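Local atomic coordinates of PTS system, IIA component (Streptococcus pneumoniae serotype 4, PDB entry 5T3U), a protein that probably relays phosphoryl groups as the cytoplasmic IIA component of a mannose-family phosphotransferase system associated with fucose utilization. Residues A[9-23]-A[102-116]. Sequence-based numbering, arbitrary orientation.
Sequences RGILVASHGNFASGA and FNIPLLVELISSYDS
Ile11 and Val13, alternate residues on one face of strand 9-16, meet the sheet-facing side of helix 104-112, which runs nearly antiparallel to the strand at 155°. Their beta-branched side chains suit an extended chain and fill the layer between sheet and helix. Ile11 CD1 lies against the helix backbone, 3.6 Å from Leu110 C, and also touches Ile111 CG1. A chi1 of -180° swings Leu107 CG away from its backbone N, and the two methyls then part, CD1 to Ile11 CG2 and Val13 CG2, CD2 to Ala23, whose small methyl suits the close approach of the start of helix 19-31. That methyl meets the edge of the Phe102 ring, CB to CE2 3.6 Å, and Val13 crosses Phe102 at about a right angle, CG1 to CZ 3.2 Å. Phe19 CE2 sits above one face of the Phe102 ring, near its margin, the planes inclined at 38°; Phe19 also meets Phe19 of the second subunit, so this end of the core adjoins the dimer interface.

Arg9, long enough to pass the helix end, converges NH1 and NH2 on Ser116 O, at 3.0 and 2.8 Å, in the guanidinium plane; NH1 bonds Ser113 O only weakly. A water accepts from Arg9 NH1 and donates to Leu110 O and Ser113 OG. Apolar packing thus holds the helix against an inner strand of the parallel sheet, while Arg9 serves carbonyls in and just beyond the last helical turn, its charge probably complementing the helix dipole.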
# COMPACT_ATOMS: atom_id res chain seq x y z
N ARG A 9 -17.51 -3.31 -12.87
CA ARG A 9 -16.06 -3.31 -12.63
C ARG A 9 -15.73 -4.20 -11.44
O ARG A 9 -16.28 -4.00 -10.37
CB ARG A 9 -15.64 -1.87 -12.32
CG ARG A 9 -14.17 -1.54 -12.41
CD ARG A 9 -13.96 -0.05 -12.48
NE ARG A 9 -14.84 0.55 -13.46
CZ ARG A 9 -15.84 1.37 -13.16
NH1 ARG A 9 -16.06 1.71 -11.89
NH2 ARG A 9 -16.62 1.85 -14.14
N GLY A 10 -14.86 -5.18 -11.66
CA GLY A 10 -14.27 -6.01 -10.60
C GLY A 10 -12.84 -5.56 -10.28
O GLY A 10 -12.22 -4.79 -11.04
N ILE A 11 -12.32 -5.98 -9.14
CA ILE A 11 -10.99 -5.53 -8.76
C ILE A 11 -10.21 -6.72 -8.30
O ILE A 11 -10.65 -7.44 -7.43
CB ILE A 11 -11.03 -4.44 -7.62
CG1 ILE A 11 -11.82 -3.19 -8.03
CG2 ILE A 11 -9.57 -4.02 -7.16
CD1 ILE A 11 -12.12 -2.28 -6.85
N LEU A 12 -9.04 -6.93 -8.88
CA LEU A 12 -8.14 -7.91 -8.32
C LEU A 12 -6.93 -7.20 -7.72
O LEU A 12 -6.28 -6.40 -8.41
CB LEU A 12 -7.67 -8.90 -9.40
CG LEU A 12 -6.61 -9.92 -8.98
CD1 LEU A 12 -7.10 -10.91 -7.89
CD2 LEU A 12 -6.14 -10.67 -10.20
N VAL A 13 -6.62 -7.48 -6.46
CA VAL A 13 -5.48 -6.84 -5.81
C VAL A 13 -4.45 -7.94 -5.68
O VAL A 13 -4.71 -8.95 -5.01
CB VAL A 13 -5.80 -6.35 -4.38
CG1 VAL A 13 -4.71 -5.45 -3.87
CG2 VAL A 13 -7.13 -5.63 -4.33
N ALA A 14 -3.29 -7.75 -6.30
CA ALA A 14 -2.28 -8.82 -6.31
C ALA A 14 -0.90 -8.33 -5.88
O ALA A 14 -0.51 -7.25 -6.24
CB ALA A 14 -2.19 -9.43 -7.70
N SER A 15 -0.16 -9.15 -5.13
CA SER A 15 1.17 -8.74 -4.71
C SER A 15 2.02 -9.96 -4.37
O SER A 15 1.49 -11.06 -4.15
CB SER A 15 1.06 -7.87 -3.45
OG SER A 15 0.58 -8.66 -2.38
N HIS A 16 3.33 -9.78 -4.28
CA HIS A 16 4.12 -10.72 -3.45
C HIS A 16 3.63 -10.59 -1.99
O HIS A 16 3.24 -9.50 -1.56
CB HIS A 16 5.59 -10.34 -3.48
CG HIS A 16 6.22 -10.49 -4.83
ND1 HIS A 16 6.17 -9.50 -5.79
CD2 HIS A 16 6.99 -11.47 -5.35
CE1 HIS A 16 6.86 -9.88 -6.85
NE2 HIS A 16 7.34 -11.08 -6.62
N GLY A 17 3.60 -11.70 -1.26
CA GLY A 17 3.20 -11.67 0.14
C GLY A 17 1.82 -11.14 0.45
O GLY A 17 0.93 -11.15 -0.40
N ASN A 18 1.67 -10.67 1.70
CA ASN A 18 0.42 -10.32 2.32
C ASN A 18 -0.04 -8.86 2.06
O ASN A 18 -1.06 -8.44 2.59
CB ASN A 18 0.53 -10.57 3.84
CG ASN A 18 0.65 -12.06 4.20
OD1 ASN A 18 0.30 -12.94 3.41
ND2 ASN A 18 1.13 -12.33 5.39
N PHE A 19 0.71 -8.09 1.27
CA PHE A 19 0.31 -6.69 0.97
C PHE A 19 -1.13 -6.56 0.48
O PHE A 19 -1.90 -5.72 1.01
CB PHE A 19 1.26 -6.06 -0.06
CG PHE A 19 1.05 -4.57 -0.27
CD1 PHE A 19 1.18 -3.67 0.79
CD2 PHE A 19 0.78 -4.06 -1.54
CE1 PHE A 19 1.05 -2.32 0.59
CE2 PHE A 19 0.63 -2.71 -1.74
CZ PHE A 19 0.76 -1.83 -0.64
N ALA A 20 -1.49 -7.38 -0.53
CA ALA A 20 -2.81 -7.39 -1.15
C ALA A 20 -3.95 -7.72 -0.21
O ALA A 20 -4.93 -6.97 -0.14
CB ALA A 20 -2.83 -8.36 -2.39
N SER A 21 -3.88 -8.85 0.51
CA SER A 21 -4.98 -9.17 1.42
C SER A 21 -5.08 -8.14 2.57
O SER A 21 -6.18 -7.77 3.00
CB SER A 21 -4.86 -10.60 1.98
OG SER A 21 -3.60 -10.77 2.57
N GLY A 22 -3.95 -7.68 3.06
CA GLY A 22 -3.95 -6.67 4.12
C GLY A 22 -4.53 -5.36 3.64
O GLY A 22 -5.28 -4.71 4.38
N ALA A 23 -4.21 -4.96 2.41
CA ALA A 23 -4.86 -3.78 1.81
C ALA A 23 -6.38 -3.91 1.70
O ALA A 23 -7.11 -2.97 2.02
CB ALA A 23 -4.24 -3.44 0.46
N PHE A 102 0.06 0.54 -6.09
CA PHE A 102 -1.16 1.00 -5.43
C PHE A 102 -1.01 1.31 -3.94
O PHE A 102 -0.15 0.73 -3.25
CB PHE A 102 -2.33 0.01 -5.63
CG PHE A 102 -2.28 -1.22 -4.73
CD1 PHE A 102 -1.66 -2.39 -5.16
CD2 PHE A 102 -2.91 -1.22 -3.49
CE1 PHE A 102 -1.63 -3.55 -4.33
CE2 PHE A 102 -2.87 -2.34 -2.66
CZ PHE A 102 -2.23 -3.52 -3.09
N ASN A 103 -1.88 2.18 -3.44
CA ASN A 103 -1.93 2.53 -2.03
C ASN A 103 -3.38 2.39 -1.54
O ASN A 103 -4.27 2.01 -2.30
CB ASN A 103 -1.34 3.94 -1.80
CG ASN A 103 -2.02 5.01 -2.61
OD1 ASN A 103 -3.04 4.74 -3.26
ND2 ASN A 103 -1.48 6.24 -2.57
N ILE A 104 -3.62 2.64 -0.26
CA ILE A 104 -4.98 2.49 0.28
C ILE A 104 -5.94 3.48 -0.40
O ILE A 104 -7.02 3.09 -0.80
CB ILE A 104 -4.98 2.54 1.84
CG1 ILE A 104 -4.63 1.16 2.38
CG2 ILE A 104 -6.34 3.06 2.45
CD1 ILE A 104 -5.68 0.08 2.14
N PRO A 105 -5.54 4.75 -0.59
CA PRO A 105 -6.47 5.67 -1.27
C PRO A 105 -6.98 5.22 -2.65
O PRO A 105 -8.17 5.39 -2.94
CB PRO A 105 -5.63 6.94 -1.41
CG PRO A 105 -4.74 6.92 -0.18
CD PRO A 105 -4.34 5.46 -0.08
N LEU A 106 -6.10 4.66 -3.50
CA LEU A 106 -6.53 4.06 -4.77
C LEU A 106 -7.54 2.93 -4.56
O LEU A 106 -8.63 2.93 -5.18
CB LEU A 106 -5.33 3.53 -5.57
CG LEU A 106 -5.63 3.01 -7.01
CD1 LEU A 106 -6.36 4.01 -7.90
CD2 LEU A 106 -4.33 2.60 -7.69
N LEU A 107 -7.20 1.97 -3.69
CA LEU A 107 -8.07 0.80 -3.48
C LEU A 107 -9.44 1.23 -2.97
O LEU A 107 -10.47 0.85 -3.53
CB LEU A 107 -7.41 -0.26 -2.57
CG LEU A 107 -8.28 -1.53 -2.32
CD1 LEU A 107 -8.79 -2.18 -3.65
CD2 LEU A 107 -7.55 -2.56 -1.43
N VAL A 108 -9.46 2.06 -1.92
CA VAL A 108 -10.71 2.62 -1.40
C VAL A 108 -11.57 3.30 -2.46
O VAL A 108 -12.77 3.06 -2.53
CB VAL A 108 -10.45 3.61 -0.23
CG1 VAL A 108 -11.75 4.39 0.11
CG2 VAL A 108 -9.93 2.85 0.97
N GLU A 109 -10.96 4.17 -3.27
CA GLU A 109 -11.71 4.90 -4.29
C GLU A 109 -12.27 3.96 -5.37
O GLU A 109 -13.40 4.16 -5.83
CB GLU A 109 -10.79 5.94 -4.96
CG GLU A 109 -11.41 6.64 -6.18
CD GLU A 109 -12.78 7.27 -5.89
OE1 GLU A 109 -13.02 7.76 -4.76
OE2 GLU A 109 -13.64 7.27 -6.81
N LEU A 110 -11.47 3.00 -5.81
CA LEU A 110 -11.94 2.03 -6.81
C LEU A 110 -13.08 1.19 -6.26
O LEU A 110 -14.06 0.92 -6.97
CB LEU A 110 -10.79 1.17 -7.32
CG LEU A 110 -9.82 1.93 -8.25
CD1 LEU A 110 -8.58 1.11 -8.65
CD2 LEU A 110 -10.57 2.50 -9.50
N ILE A 111 -13.00 0.79 -4.99
CA ILE A 111 -14.16 0.03 -4.44
C ILE A 111 -15.42 0.91 -4.36
O ILE A 111 -16.50 0.51 -4.82
CB ILE A 111 -13.86 -0.65 -3.09
CG1 ILE A 111 -12.79 -1.72 -3.24
CG2 ILE A 111 -15.16 -1.32 -2.52
CD1 ILE A 111 -12.21 -2.25 -1.87
N SER A 112 -15.27 2.14 -3.86
CA SER A 112 -16.40 3.06 -3.69
C SER A 112 -17.11 3.39 -4.99
O SER A 112 -18.30 3.74 -4.97
CB SER A 112 -15.95 4.36 -3.02
OG SER A 112 -15.32 4.05 -1.79
N SER A 113 -16.38 3.32 -6.10
CA SER A 113 -16.90 3.75 -7.40
C SER A 113 -17.15 2.58 -8.37
O SER A 113 -17.42 2.80 -9.57
CB SER A 113 -15.96 4.79 -8.01
OG SER A 113 -14.69 4.23 -8.32
N TYR A 114 -17.11 1.34 -7.87
CA TYR A 114 -17.18 0.21 -8.80
C TYR A 114 -18.58 -0.09 -9.41
O TYR A 114 -18.71 -0.98 -10.27
CB TYR A 114 -16.48 -1.04 -8.27
CG TYR A 114 -17.04 -1.76 -7.04
CD1 TYR A 114 -18.33 -1.52 -6.54
CD2 TYR A 114 -16.27 -2.73 -6.41
CE1 TYR A 114 -18.81 -2.23 -5.43
CE2 TYR A 114 -16.72 -3.42 -5.32
CZ TYR A 114 -17.99 -3.17 -4.83
OH TYR A 114 -18.41 -3.89 -3.73
N ASP A 115 -19.59 0.67 -8.99
CA ASP A 115 -20.91 0.56 -9.61
C ASP A 115 -21.22 1.81 -10.42
O ASP A 115 -22.35 2.01 -10.88
CB ASP A 115 -22.00 0.32 -8.56
CG ASP A 115 -21.83 -1.00 -7.86
OD1 ASP A 115 -21.57 -2.01 -8.55
OD2 ASP A 115 -21.97 -1.03 -6.62
N SER A 116 -20.19 2.62 -10.60
CA SER A 116 -20.35 3.91 -11.24
C SER A 116 -19.47 4.02 -12.48
O SER A 116 -18.52 3.25 -12.67
CB SER A 116 -20.04 5.01 -10.22
OG SER A 116 -19.93 6.27 -10.87
O HOH W 1 -14.29 1.81 -9.66